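PDB 7A56: envelopment polyprotein from Bovine Schmallenberg virus BH80/Germany/2011, which probably drives fusion of viral and host membranes as a trimeric class II fusion glycoprotein, seen here in its postfusion conformation. Local coordinates for residues E24-A29 / E97-I102; Y338-M341 / D346-A349; G173-S178 / F282-H287; G161-E164 / A169-D172. All coordinates share one frame; numbering follows the deposited sequence.

Contact 1 of 4, residues E24-A29 / E97-I102; sequences ENYIAA and ESLFSI
Leu99 meets Tyr26 and Ile27 at a classic beta bulge, where helix 23-40 lies against the start of strand 98-134. Leu99 and Phe100 both pair through backbone hydrogen bonds with Ile91 of strand 86-92, and that extra residue turns two consecutive side chains to the helix. The short helical and extended segments run roughly alongside each other, 26° apart, with axes 8.7 Å apart at closest approach.

Leu99 comes first along the strand. Its CG lies beside the backbone N and opposite the carbonyl carbon (chi1 -65°), which sets CG toward the helix, and chi2 turns the CD2 methyl into the angle between two helix residues. There CD2 sits 3.8 Å from CG1 of Ile27, and it also meets the Tyr26 ring at its edge, near the ring plane, with CD2 of Tyr26 at 3.8 Å. The Leu99 backbone takes part too: CD1 of Ile27 rests 3.4 Å from the carbonyl O of Leu99, a snug van der Waals contact. Met93 and Phe345 touch both Leu99 and Tyr26 and continue this apolar patch.

Phe100 follows, buried; beyond Ile27 its ring reaches Leu30 and Gln31, farther along the same helix. Ile102, two residues on, turns to strand 335-343 instead, packing on Ile340 and Leu342. Ile27 thus divides its branches between the bulge residues, CG1 going to Leu99 while CG2 lies against Phe100, 3.6 Å from its CD1 and 4.0 Å from its CB.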
loop_
_atom_site.group_PDB
_atom_site.type_symbol
_atom_site.label_atom_id
_atom_site.label_comp_id
_atom_site.label_asym_id
_atom_site.label_seq_id
_atom_site.Cartn_x
_atom_site.Cartn_y
_atom_site.Cartn_z
ATOM N N GLU A 24 20.517 -30.095 -40.059
ATOM C CA GLU A 24 21.149 -28.791 -39.911
ATOM C C GLU A 24 20.389 -27.700 -40.659
ATOM O O GLU A 24 20.074 -26.649 -40.084
ATOM C CB GLU A 24 22.600 -28.839 -40.394
ATOM C CG GLU A 24 23.342 -27.497 -40.215
ATOM C CD GLU A 24 24.279 -27.161 -41.382
ATOM O OE1 GLU A 24 24.523 -25.949 -41.641
ATOM O OE2 GLU A 24 24.767 -28.121 -42.036
ATOM N N ASN A 25 20.136 -27.897 -41.956
ATOM C CA ASN A 25 19.497 -26.825 -42.713
ATOM C C ASN A 25 18.016 -26.717 -42.383
ATOM O O ASN A 25 17.440 -25.637 -42.510
ATOM C CB ASN A 25 19.701 -27.012 -44.233
ATOM C CG ASN A 25 20.925 -26.237 -44.770
ATOM O OD1 ASN A 25 20.872 -25.019 -45.119
ATOM N ND2 ASN A 25 22.042 -26.951 -44.843
ATOM N N TYR A 26 17.381 -27.811 -41.961
ATOM C CA TYR A 26 16.000 -27.719 -41.497
ATOM C C TYR A 26 15.892 -26.828 -40.248
ATOM O O TYR A 26 15.054 -25.913 -40.181
ATOM C CB TYR A 26 15.481 -29.133 -41.254
ATOM C CG TYR A 26 13.999 -29.235 -40.990
ATOM C CD1 TYR A 26 13.074 -28.649 -41.847
ATOM C CD2 TYR A 26 13.522 -29.939 -39.894
ATOM C CE1 TYR A 26 11.714 -28.753 -41.608
ATOM C CE2 TYR A 26 12.146 -30.053 -39.647
ATOM C CZ TYR A 26 11.259 -29.460 -40.508
ATOM O OH TYR A 26 9.928 -29.580 -40.277
ATOM N N ILE A 27 16.763 -27.050 -39.263
ATOM C CA ILE A 27 16.751 -26.206 -38.081
ATOM C C ILE A 27 17.125 -24.776 -38.433
ATOM O O ILE A 27 16.543 -23.829 -37.896
ATOM C CB ILE A 27 17.689 -26.791 -37.021
ATOM C CG1 ILE A 27 17.189 -28.170 -36.613
ATOM C CG2 ILE A 27 17.804 -25.846 -35.814
ATOM C CD1 ILE A 27 18.286 -28.968 -35.970
ATOM N N ALA A 28 18.120 -24.582 -39.310
ATOM C CA ALA A 28 18.485 -23.211 -39.678
ATOM C C ALA A 28 17.307 -22.498 -40.312
ATOM O O ALA A 28 17.051 -21.327 -40.026
ATOM C CB ALA A 28 19.671 -23.186 -40.649
ATOM N N ALA A 29 16.568 -23.207 -41.168
ATOM C CA ALA A 29 15.394 -22.617 -41.799
ATOM C C ALA A 29 14.338 -22.225 -40.773
ATOM O O ALA A 29 13.734 -21.154 -40.870
ATOM C CB ALA A 29 14.802 -23.582 -42.805
ATOM N N GLU A 97 12.970 -36.687 -33.395
ATOM C CA GLU A 97 14.118 -36.227 -32.645
ATOM C C GLU A 97 13.990 -34.744 -32.304
ATOM O O GLU A 97 13.242 -33.998 -32.943
ATOM C CB GLU A 97 15.382 -36.448 -33.452
ATOM C CG GLU A 97 15.241 -35.978 -34.890
ATOM C CD GLU A 97 16.560 -36.112 -35.635
ATOM O OE1 GLU A 97 17.605 -35.743 -35.043
ATOM O OE2 GLU A 97 16.558 -36.612 -36.788
ATOM N N SER A 98 14.738 -34.334 -31.284
ATOM C CA SER A 98 14.769 -32.930 -30.873
ATOM C C SER A 98 15.490 -32.070 -31.907
ATOM O O SER A 98 16.489 -32.481 -32.490
ATOM C CB SER A 98 15.460 -32.793 -29.509
ATOM O OG SER A 98 14.585 -33.183 -28.456
ATOM N N LEU A 99 14.987 -30.861 -32.124
ATOM C CA LEU A 99 15.522 -29.964 -33.139
ATOM C C LEU A 99 16.197 -28.763 -32.495
ATOM O O LEU A 99 17.401 -28.553 -32.686
ATOM C CB LEU A 99 14.402 -29.498 -34.081
ATOM C CG LEU A 99 13.684 -30.528 -34.969
ATOM C CD1 LEU A 99 12.288 -30.053 -35.266
ATOM C CD2 LEU A 99 14.439 -30.727 -36.277
ATOM N N PHE A 100 15.456 -27.967 -31.727
ATOM C CA PHE A 100 16.115 -26.833 -31.076
ATOM C C PHE A 100 15.233 -26.368 -29.939
ATOM O O PHE A 100 14.158 -26.917 -29.710
ATOM C CB PHE A 100 16.436 -25.680 -32.050
ATOM C CG PHE A 100 15.217 -25.079 -32.721
ATOM C CD1 PHE A 100 14.739 -25.627 -33.900
ATOM C CD2 PHE A 100 14.598 -23.951 -32.198
ATOM C CE1 PHE A 100 13.640 -25.113 -34.531
ATOM C CE2 PHE A 100 13.455 -23.416 -32.812
ATOM C CZ PHE A 100 12.990 -24.000 -34.004
ATOM N N SER A 101 15.674 -25.307 -29.251
ATOM C CA SER A 101 14.956 -24.805 -28.093
ATOM C C SER A 101 14.602 -23.328 -28.280
ATOM O O SER A 101 15.313 -22.577 -28.968
ATOM C CB SER A 101 15.776 -24.994 -26.825
ATOM O OG SER A 101 16.788 -24.016 -26.793
ATOM N N ILE A 102 13.441 -22.962 -27.739
ATOM C CA ILE A 102 12.987 -21.579 -27.612
ATOM C C ILE A 102 12.874 -21.314 -26.125
ATOM O O ILE A 102 12.210 -22.078 -25.411
ATOM C CB ILE A 102 11.635 -21.361 -28.313
ATOM C CG1 ILE A 102 11.751 -21.628 -29.833
ATOM C CG2 ILE A 102 11.093 -19.980 -28.069
ATOM C CD1 ILE A 102 10.420 -21.500 -30.593
#

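Contact 2 of 4, residues Y338-M341 / D346-A349; sequences YKIM and DYNA
The hydroxyl of Tyr347 reaches over to Met341, where two bonds grip it: it gives its proton to the carbonyl O of Ser73 and accepts the backbone N-H of Leu342, the residue just after Met341. Those two bonds fix the end of a buried ring. Within the contact itself the same OH touches only carbon at close range, lying 3.8 Å from CA of Met341 and 3.9 Å from its C. The carbonyl O of Ile340 is farther off, 4.2 Å from OH of Tyr347.

The arrangement is a beta-arch. Strand 335-343 lies between strands 70-80 and 226-231 in one sheet; after a very short turn the chain enters strand 346-350, which pairs with strand 86-92 in another. The backbones therefore stand well apart, with CA of Ile340 and CA of Tyr347 separated by 9.1 Å, and side chains fill the gap. Tyr347 places its CG beside its own backbone N (chi1 -48°), and the ring extends across toward strand 335-343. Ile340 points back at it, and its CG2 branch comes to 4.2 Å from CE1 of the Tyr347 ring, a light apolar touch. Ile75 and Ile91 pack on Tyr347, while Ile89 and Ile226 pack on Ile340.

Lys339 serves another interface, with its NZ bonded to the carbonyl O of Thr60 in a second subunit. Chemically, the contact is an aliphatic and aromatic filling with one polar atom carried into it; because that hydroxyl both donates and accepts, its burial should cost little.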
loop_
_atom_site.group_PDB
_atom_site.type_symbol
_atom_site.label_atom_id
_atom_site.label_comp_id
_atom_site.label_asym_id
_atom_site.label_seq_id
_atom_site.Cartn_x
_atom_site.Cartn_y
_atom_site.Cartn_z
ATOM N N TYR A 338 2.171 -17.169 -22.980
ATOM C CA TYR A 338 2.768 -17.248 -24.298
ATOM C C TYR A 338 2.256 -18.494 -25.022
ATOM O O TYR A 338 1.931 -19.508 -24.398
ATOM C CB TYR A 338 4.304 -17.307 -24.254
ATOM C CG TYR A 338 4.912 -18.418 -23.365
ATOM C CD1 TYR A 338 5.172 -19.679 -23.898
ATOM C CD2 TYR A 338 5.237 -18.194 -22.026
ATOM C CE1 TYR A 338 5.745 -20.688 -23.142
ATOM C CE2 TYR A 338 5.841 -19.201 -21.224
ATOM C CZ TYR A 338 6.075 -20.480 -21.830
ATOM O OH TYR A 338 6.681 -21.502 -21.113
ATOM N N LYS A 339 2.227 -18.384 -26.341
ATOM C CA LYS A 339 1.801 -19.461 -27.229
ATOM C C LYS A 339 2.728 -19.496 -28.429
ATOM O O LYS A 339 3.026 -18.456 -29.042
ATOM C CB LYS A 339 0.325 -19.253 -27.637
ATOM C CG LYS A 339 -0.276 -20.426 -28.552
ATOM C CD LYS A 339 -1.572 -19.954 -29.174
ATOM C CE LYS A 339 -2.212 -21.122 -30.109
ATOM N NZ LYS A 339 -3.549 -20.663 -30.610
ATOM N N ILE A 340 3.180 -20.715 -28.767
ATOM C CA ILE A 340 4.132 -20.960 -29.852
ATOM C C ILE A 340 3.501 -21.990 -30.794
ATOM O O ILE A 340 3.004 -23.025 -30.329
ATOM C CB ILE A 340 5.473 -21.500 -29.312
ATOM C CG1 ILE A 340 6.177 -20.463 -28.405
ATOM C CG2 ILE A 340 6.391 -21.986 -30.472
ATOM C CD1 ILE A 340 7.092 -21.187 -27.380
ATOM N N MET A 341 3.422 -21.640 -32.081
ATOM C CA MET A 341 2.806 -22.471 -33.144
ATOM C C MET A 341 3.700 -22.412 -34.371
ATOM O O MET A 341 3.620 -21.449 -35.150
ATOM C CB MET A 341 1.413 -21.936 -33.453
ATOM C CG MET A 341 0.596 -22.781 -34.518
ATOM S SD MET A 341 -1.153 -22.426 -34.198
ATOM C CE MET A 341 -1.897 -23.997 -34.675
ATOM N N ASP A 346 6.250 -31.501 -32.200
ATOM C CA ASP A 346 6.010 -31.786 -30.790
ATOM C C ASP A 346 6.780 -30.775 -29.950
ATOM O O ASP A 346 7.893 -30.369 -30.295
ATOM C CB ASP A 346 6.475 -33.181 -30.382
ATOM C CG ASP A 346 5.654 -34.316 -31.035
ATOM O OD1 ASP A 346 4.499 -34.108 -31.503
ATOM O OD2 ASP A 346 6.201 -35.443 -31.041
ATOM N N TYR A 347 6.199 -30.403 -28.828
ATOM C CA TYR A 347 6.822 -29.429 -27.954
ATOM C C TYR A 347 6.837 -29.928 -26.511
ATOM O O TYR A 347 5.846 -30.492 -26.033
ATOM C CB TYR A 347 6.044 -28.145 -27.992
ATOM C CG TYR A 347 5.670 -27.604 -29.337
ATOM C CD1 TYR A 347 6.517 -26.719 -30.015
ATOM C CD2 TYR A 347 4.407 -27.852 -29.882
ATOM C CE1 TYR A 347 6.137 -26.139 -31.239
ATOM C CE2 TYR A 347 4.044 -27.314 -31.127
ATOM C CZ TYR A 347 4.913 -26.475 -31.795
ATOM O OH TYR A 347 4.530 -25.903 -32.965
ATOM N N ASN A 348 7.927 -29.695 -25.791
ATOM C CA ASN A 348 7.829 -29.944 -24.365
ATOM C C ASN A 348 8.652 -28.937 -23.551
ATOM O O ASN A 348 9.763 -28.567 -23.923
ATOM C CB ASN A 348 8.279 -31.348 -24.013
ATOM C CG ASN A 348 9.754 -31.527 -24.177
ATOM O OD1 ASN A 348 10.241 -31.656 -25.296
ATOM N ND2 ASN A 348 10.493 -31.509 -23.065
ATOM N N ALA A 349 8.155 -28.623 -22.372
ATOM C CA ALA A 349 8.864 -27.705 -21.478
ATOM C C ALA A 349 10.090 -28.378 -20.870
ATOM O O ALA A 349 10.133 -29.604 -20.695
ATOM C CB ALA A 349 7.919 -27.238 -20.369
#

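Contact 3 of 4, residues G173-S178 / F282-H287; sequences GCLYGS and FDYVCH
Leu175 projects from strand 172-183 into the angle between Phe282 and Tyr284, two residues on the same side of strand 281-285. These three residues make essentially the whole contact, and the side-chain packing is apolar. With its CG opposite the backbone N (chi1 176°), the leucine extends straight toward the other strand, and the CD2 methyl does most of the touching. CD2 lies 3.4 Å from CB of Tyr284 and 3.5 Å from its CG, which is tight for carbon against carbon. CB and the root of the Tyr284 ring meet the methyl, the ring standing between backbone N and carbonyl carbon (chi1 62°), while the phenol end lies beyond.

Phe282 offers the rim of its ring. CG of Leu175 lies in the ring plane, 3.9 Å from CZ of Phe282, and CD2 of Leu175 is 3.8 Å from that same CZ. The backbone adds to this, with the carbonyl O of Leu175 near the rim, 3.9 Å from CZ of Phe282.

Asp283, between the two aromatics, points to the subunit interface: its carboxylate forms a salt bridge with Arg156 of a third subunit, and the same arginine makes a cation-pi contact with Tyr284. OD1 of Asp283 additionally accepts the N-H of Tyr284, at 2.8 Å.

Strand 172-183 is flanked by strands 98-134 and 150-158, and strand 281-285 pairs with 293-296 in a two-stranded sheet set against them. Val294 of that partner strand touches both Leu175 and Phe282, and Lys154 of strand 150-158 packs on Phe282 and Tyr284.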
loop_
_atom_site.group_PDB
_atom_site.type_symbol
_atom_site.label_atom_id
_atom_site.label_comp_id
_atom_site.label_asym_id
_atom_site.label_seq_id
_atom_site.Cartn_x
_atom_site.Cartn_y
_atom_site.Cartn_z
ATOM N N GLY A 173 7.644 48.717 29.327
ATOM C CA GLY A 173 8.588 48.424 28.261
ATOM C C GLY A 173 8.499 47.009 27.756
ATOM O O GLY A 173 7.671 46.191 28.177
ATOM N N CYS A 174 9.412 46.696 26.836
ATOM C CA CYS A 174 9.366 45.395 26.198
ATOM C C CYS A 174 10.754 45.022 25.692
ATOM O O CYS A 174 11.556 45.896 25.334
ATOM C CB CYS A 174 8.359 45.407 25.052
ATOM S SG CYS A 174 8.224 43.801 24.059
ATOM N N LEU A 175 11.003 43.713 25.621
ATOM C CA LEU A 175 12.191 43.186 24.961
ATOM C C LEU A 175 11.689 42.131 24.000
ATOM O O LEU A 175 10.968 41.212 24.420
ATOM C CB LEU A 175 13.195 42.590 25.958
ATOM C CG LEU A 175 14.469 41.909 25.473
ATOM C CD1 LEU A 175 15.380 42.870 24.751
ATOM C CD2 LEU A 175 15.206 41.281 26.629
ATOM N N TYR A 176 12.013 42.287 22.717
ATOM C CA TYR A 176 11.446 41.348 21.732
ATOM C C TYR A 176 12.465 41.023 20.646
ATOM O O TYR A 176 13.500 41.680 20.513
ATOM C CB TYR A 176 10.153 41.932 21.100
ATOM C CG TYR A 176 10.329 43.241 20.381
ATOM C CD1 TYR A 176 10.186 44.465 21.055
ATOM C CD2 TYR A 176 10.611 43.274 19.018
ATOM C CE1 TYR A 176 10.345 45.673 20.380
ATOM C CE2 TYR A 176 10.777 44.479 18.343
ATOM C CZ TYR A 176 10.638 45.659 19.018
ATOM O OH TYR A 176 10.799 46.822 18.310
ATOM N N GLY A 177 12.165 39.992 19.866
ATOM C CA GLY A 177 12.960 39.753 18.687
ATOM C C GLY A 177 12.399 38.606 17.867
ATOM O O GLY A 177 11.225 38.228 18.000
ATOM N N SER A 178 13.266 38.077 17.000
ATOM C CA SER A 178 12.898 36.960 16.118
ATOM C C SER A 178 14.135 36.107 15.858
ATOM O O SER A 178 15.278 36.547 16.062
ATOM C CB SER A 178 12.296 37.468 14.806
ATOM O OG SER A 178 13.120 38.466 14.240
ATOM N N PHE A 282 13.696 31.682 25.386
ATOM C CA PHE A 282 14.114 33.081 25.431
ATOM C C PHE A 282 14.035 33.591 26.867
ATOM O O PHE A 282 13.001 33.423 27.532
ATOM C CB PHE A 282 13.164 33.930 24.554
ATOM C CG PHE A 282 13.202 35.430 24.873
ATOM C CD1 PHE A 282 14.394 36.155 24.775
ATOM C CD2 PHE A 282 12.036 36.107 25.199
ATOM C CE1 PHE A 282 14.422 37.579 25.078
ATOM C CE2 PHE A 282 12.056 37.500 25.484
ATOM C CZ PHE A 282 13.248 38.217 25.389
ATOM N N ASP A 283 15.106 34.209 27.328
ATOM C CA ASP A 283 15.096 34.928 28.605
ATOM C C ASP A 283 16.108 36.048 28.469
ATOM O O ASP A 283 16.691 36.260 27.398
ATOM C CB ASP A 283 15.393 33.938 29.780
ATOM C CG ASP A 283 14.731 34.362 31.100
ATOM O OD1 ASP A 283 14.513 35.581 31.269
ATOM O OD2 ASP A 283 14.487 33.490 31.979
ATOM N N TYR A 284 16.322 36.799 29.554
ATOM C CA TYR A 284 17.283 37.873 29.460
ATOM C C TYR A 284 17.880 38.141 30.842
ATOM O O TYR A 284 17.276 37.811 31.879
ATOM C CB TYR A 284 16.611 39.159 28.924
ATOM C CG TYR A 284 15.477 39.737 29.796
ATOM C CD1 TYR A 284 14.158 39.301 29.629
ATOM C CD2 TYR A 284 15.719 40.729 30.740
ATOM C CE1 TYR A 284 13.132 39.805 30.385
ATOM C CE2 TYR A 284 14.678 41.238 31.531
ATOM C CZ TYR A 284 13.408 40.794 31.337
ATOM O OH TYR A 284 12.384 41.271 32.095
ATOM N N VAL A 285 19.027 38.838 30.826
ATOM C CA VAL A 285 19.783 39.264 32.016
ATOM C C VAL A 285 19.821 40.793 32.052
ATOM O O VAL A 285 19.832 41.456 31.004
ATOM C CB VAL A 285 21.204 38.642 32.007
ATOM C CG1 VAL A 285 22.091 39.194 32.997
ATOM C CG2 VAL A 285 21.101 37.093 32.288
ATOM N N CYS A 286 19.780 41.347 33.265
ATOM C CA CYS A 286 19.674 42.786 33.493
ATOM C C CYS A 286 21.009 43.453 33.657
ATOM O O CYS A 286 21.987 42.870 34.146
ATOM C CB CYS A 286 18.834 43.089 34.755
ATOM S SG CYS A 286 17.144 42.501 34.579
ATOM N N HIS A 287 21.011 44.751 33.351
ATOM C CA HIS A 287 22.059 45.651 33.790
ATOM C C HIS A 287 21.411 46.914 34.355
ATOM O O HIS A 287 20.272 47.257 34.003
ATOM C CB HIS A 287 23.004 45.969 32.652
ATOM C CG HIS A 287 23.617 44.747 32.036
ATOM N ND1 HIS A 287 24.657 44.061 32.633
ATOM C CD2 HIS A 287 23.346 44.094 30.877
ATOM C CE1 HIS A 287 25.003 43.044 31.855
ATOM N NE2 HIS A 287 24.218 43.037 30.791
#

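Contact 4 of 4, residues G161-E164 / A169-D172; sequences GCEE and AIND
Glu163 reaches across to the backbone of Ala169 inside the disulfide-tied loop that joins strands 150-158 and 172-183, at one far end of this elongated molecule. The close part of the contact lies between a carboxyl group and a peptide carbonyl. OE2 of Glu163 comes to 2.6 Å from the O of Ala169, and OE1 of Glu163 stands 3.5 Å from that same oxygen. The side chain gets there by folding: CG lies beside the backbone N (chi1 -56°), and the chain then bends at chi2 (-75°), which swings the acid group over to the facing limb. Glu163 is buried, and Ser158 packs on both it and Ala169.

The looser side belongs to Ile170, only partly buried, whose CB points away while the end of its side chain curls back toward Glu163. Beyond it, Asn171 is held by Asn159 through its backbone N-H and by the carbonyl O of Trp160 in a second subunit through its ND2. On the other limb, Cys162 is tied to Cys286 by a disulfide, and its carbonyl O accepts a bond from Lys292. At the loose edge, CD1 of Ile170 lies 4.1 Å from OE2 of Glu163.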
loop_
_atom_site.group_PDB
_atom_site.type_symbol
_atom_site.label_atom_id
_atom_site.label_comp_id
_atom_site.label_asym_id
_atom_site.label_seq_id
_atom_site.Cartn_x
_atom_site.Cartn_y
_atom_site.Cartn_z
ATOM N N GLY A 161 17.281 48.329 38.492
ATOM C CA GLY A 161 18.300 47.316 38.386
ATOM C C GLY A 161 18.325 46.660 37.025
ATOM O O GLY A 161 19.104 45.717 36.818
ATOM N N CYS A 162 17.453 47.097 36.114
ATOM C CA CYS A 162 17.213 46.396 34.865
ATOM C C CYS A 162 16.728 47.425 33.843
ATOM O O CYS A 162 15.690 47.276 33.216
ATOM C CB CYS A 162 16.189 45.289 35.059
ATOM S SG CYS A 162 16.245 44.119 33.685
ATOM N N GLU A 163 17.521 48.470 33.661
ATOM C CA GLU A 163 17.158 49.589 32.815
ATOM C C GLU A 163 18.215 49.794 31.752
ATOM O O GLU A 163 19.413 49.791 32.058
ATOM C CB GLU A 163 17.091 50.944 33.629
ATOM C CG GLU A 163 16.164 50.986 34.839
ATOM C CD GLU A 163 14.685 51.082 34.470
ATOM O OE1 GLU A 163 14.359 50.881 33.299
ATOM O OE2 GLU A 163 13.853 51.385 35.364
ATOM N N GLU A 164 17.778 50.119 30.539
ATOM C CA GLU A 164 18.752 50.702 29.625
ATOM C C GLU A 164 19.122 52.106 30.086
ATOM O O GLU A 164 18.483 52.686 30.959
ATOM C CB GLU A 164 18.212 50.741 28.201
ATOM C CG GLU A 164 17.075 51.735 27.939
ATOM C CD GLU A 164 16.722 51.746 26.437
ATOM O OE1 GLU A 164 17.646 51.928 25.615
ATOM O OE2 GLU A 164 15.556 51.524 26.072
ATOM N N ALA A 169 11.512 53.584 33.842
ATOM C CA ALA A 169 10.220 52.922 33.852
ATOM C C ALA A 169 10.252 51.662 34.724
ATOM O O ALA A 169 11.296 51.014 34.916
ATOM C CB ALA A 169 9.803 52.572 32.409
ATOM N N ILE A 170 9.102 51.355 35.309
ATOM C CA ILE A 170 8.962 50.252 36.256
ATOM C C ILE A 170 7.824 49.392 35.750
ATOM O O ILE A 170 6.721 49.907 35.522
ATOM C CB ILE A 170 8.649 50.730 37.693
ATOM C CG1 ILE A 170 9.723 51.695 38.181
ATOM C CG2 ILE A 170 8.479 49.498 38.609
ATOM C CD1 ILE A 170 11.103 51.115 38.325
ATOM N N ASN A 171 8.082 48.101 35.587
ATOM C CA ASN A 171 7.056 47.167 35.144
ATOM C C ASN A 171 6.429 47.639 33.824
ATOM O O ASN A 171 5.203 47.673 33.655
ATOM C CB ASN A 171 6.020 46.957 36.265
ATOM C CG ASN A 171 6.472 45.886 37.251
ATOM O OD1 ASN A 171 7.132 44.912 36.848
ATOM N ND2 ASN A 171 6.192 46.065 38.524
ATOM N N ASP A 172 7.305 48.000 32.872
ATOM C CA ASP A 172 6.899 48.670 31.642
ATOM C C ASP A 172 7.941 48.355 30.567
ATOM O O ASP A 172 9.007 47.794 30.847
ATOM C CB ASP A 172 6.722 50.185 31.907
ATOM C CG ASP A 172 6.059 50.961 30.737
ATOM O OD1 ASP A 172 5.354 50.431 29.813
ATOM O OD2 ASP A 172 6.242 52.171 30.722
#

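Overall arrangement
From the N terminus, contact 1 closes first, bringing helix 23-40 back onto the start of strand 98-134 across 67 residues. That long strand then carries the chain to the opposite end of the molecule. There contact 4 closes a short loop, and contact 3 follows, closing one of 103 residues. The chain returns to the first end for contact 2, a tight turn between sheets. All four are in series; none nests or crosses. Contacts 1 and 2 touch through Ile102 and Ile340, contacts 3 and 4 through the Cys162-Cys286 disulfide. The two clusters come no nearer than about 67 Å, measured between the nearest atoms of contacts 2 and 3.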